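Local coordinates for thioredoxin domain-containing protein (PDB 3U5R) that is of unknown function but belongs to the AhpC/TSA family of thioredoxin-fold proteins, and so may act as an antioxidant oxidoreductase, at residues F147-Y150 with L156-H159. Residues are numbered along the deposited sequence; the frame is centred on the assembly and turned at random.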
loop_
_atom_site.group_PDB
_atom_site.type_symbol
_atom_site.label_atom_id
_atom_site.label_comp_id
_atom_site.label_asym_id
_atom_site.label_seq_id
_atom_site.Cartn_x
_atom_site.Cartn_y
_atom_site.Cartn_z
ATOM N N PHE A 147 4.708 0.052 -1.498
ATOM C CA PHE A 147 3.904 1.223 -1.828
ATOM C C PHE A 147 4.066 1.683 -3.270
ATOM O O PHE A 147 5.204 1.886 -3.730
ATOM C CB PHE A 147 4.348 2.401 -0.941
ATOM C CG PHE A 147 4.150 2.150 0.551
ATOM C CD1 PHE A 147 2.887 2.341 1.125
ATOM C CD2 PHE A 147 5.233 1.784 1.383
ATOM C CE1 PHE A 147 2.687 2.139 2.507
ATOM C CE2 PHE A 147 5.027 1.581 2.777
ATOM C CZ PHE A 147 3.738 1.750 3.324
ATOM N N PHE A 148 2.948 1.892 -3.977
ATOM C CA PHE A 148 2.999 2.354 -5.371
ATOM C C PHE A 148 2.142 3.624 -5.436
ATOM O O PHE A 148 0.920 3.541 -5.222
ATOM C CB PHE A 148 2.362 1.294 -6.310
ATOM C CG PHE A 148 3.062 -0.072 -6.368
ATOM C CD1 PHE A 148 2.940 -1.021 -5.350
ATOM C CD2 PHE A 148 3.784 -0.446 -7.521
ATOM C CE1 PHE A 148 3.579 -2.254 -5.428
ATOM C CE2 PHE A 148 4.377 -1.686 -7.642
ATOM C CZ PHE A 148 4.289 -2.624 -6.606
ATOM N N LEU A 149 2.726 4.794 -5.736
ATOM C CA LEU A 149 1.972 5.999 -5.834
ATOM C C LEU A 149 1.789 6.372 -7.332
ATOM O O LEU A 149 2.804 6.442 -8.058
ATOM C CB LEU A 149 2.707 7.184 -5.138
ATOM C CG LEU A 149 1.969 8.539 -5.095
ATOM C CD1 LEU A 149 0.670 8.454 -4.204
ATOM C CD2 LEU A 149 2.909 9.539 -4.555
ATOM N N TYR A 150 0.544 6.696 -7.708
ATOM C CA TYR A 150 0.157 7.106 -9.061
ATOM C C TYR A 150 -0.355 8.543 -9.084
ATOM O O TYR A 150 -0.996 9.004 -8.122
ATOM C CB TYR A 150 -0.938 6.192 -9.591
ATOM C CG TYR A 150 -0.431 4.782 -9.631
ATOM C CD1 TYR A 150 0.298 4.323 -10.739
ATOM C CD2 TYR A 150 -0.631 3.916 -8.523
ATOM C CE1 TYR A 150 0.772 3.014 -10.783
ATOM C CE2 TYR A 150 -0.083 2.595 -8.522
ATOM C CZ TYR A 150 0.606 2.176 -9.665
ATOM O OH TYR A 150 1.159 0.904 -9.686
ATOM N N LEU A 156 2.815 5.482 -12.652
ATOM C CA LEU A 156 3.589 5.308 -11.397
ATOM C C LEU A 156 4.632 6.402 -11.216
ATOM O O LEU A 156 5.486 6.609 -12.092
ATOM C CB LEU A 156 4.281 3.947 -11.372
ATOM C CG LEU A 156 5.085 3.545 -10.109
ATOM C CD1 LEU A 156 4.156 3.293 -8.912
ATOM C CD2 LEU A 156 5.896 2.251 -10.406
ATOM N N VAL A 157 4.575 7.127 -10.100
ATOM C CA VAL A 157 5.522 8.204 -9.846
ATOM C C VAL A 157 6.394 7.972 -8.670
ATOM O O VAL A 157 7.449 8.609 -8.562
ATOM C CB VAL A 157 4.851 9.577 -9.654
ATOM C CG1 VAL A 157 4.285 10.125 -11.041
ATOM C CG2 VAL A 157 3.643 9.525 -8.582
ATOM N N TYR A 158 5.972 7.094 -7.745
ATOM C CA TYR A 158 6.870 6.777 -6.636
ATOM C C TYR A 158 6.637 5.336 -6.259
ATOM O O TYR A 158 5.483 4.896 -6.203
ATOM C CB TYR A 158 6.634 7.711 -5.404
ATOM C CG TYR A 158 7.473 7.333 -4.169
ATOM C CD1 TYR A 158 8.732 7.913 -3.972
ATOM C CD2 TYR A 158 7.026 6.400 -3.222
ATOM C CE1 TYR A 158 9.542 7.585 -2.843
ATOM C CE2 TYR A 158 7.828 6.063 -2.052
ATOM C CZ TYR A 158 9.061 6.651 -1.896
ATOM O OH TYR A 158 9.860 6.360 -0.864
ATOM N N HIS A 159 7.734 4.610 -6.040
ATOM C CA HIS A 159 7.698 3.218 -5.672
ATOM C C HIS A 159 8.827 3.031 -4.682
ATOM O O HIS A 159 9.994 3.108 -5.015
ATOM C CB HIS A 159 7.802 2.267 -6.902
ATOM C CG HIS A 159 7.807 0.821 -6.546
ATOM N ND1 HIS A 159 6.966 0.294 -5.583
ATOM C CD2 HIS A 159 8.583 -0.203 -6.962
ATOM C CE1 HIS A 159 7.201 -0.991 -5.452
ATOM N NE2 HIS A 159 8.174 -1.317 -6.284
#
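Leu149 O takes two backbone donors, Val157 N at 2.8 Å and Tyr158 N at 3.2 Å. This is a classic beta bulge, with Val157 and Tyr158 both opposite Leu149. It lies in the antiparallel hairpin of strands 146-150 and 156-160, the second of which edges the mixed sheet of this thioredoxin-like fold. Leu149 N answers with a nearly straight bond to Tyr158 O. Leu149 and Tyr158 also meet through their CB atoms, on the face covered by helix 176-186.

On the other face, the His159 and Phe148 rings form an offset stack, centroids 4.2 Å apart and planes at 22°. CG of His159 is anti to the backbone N (chi1 178°), which sends the ring alongside Phe148. His159 ND1 gives its hydrogen to Phe147 O at 3.0 Å. The oxygen lies near the imidazole plane, but the donor sits above the carbonyl plane. With an alanine in place of His159, Phe147 O would probably lose this donor, and one face of the Phe148 ring its stacking partner.

Leu156 wedges in beside Phe148 and Tyr150. Its CD1 lies 3.7 Å from Phe148 CB and rests over the Tyr150 ring, 4.1 Å from the centroid.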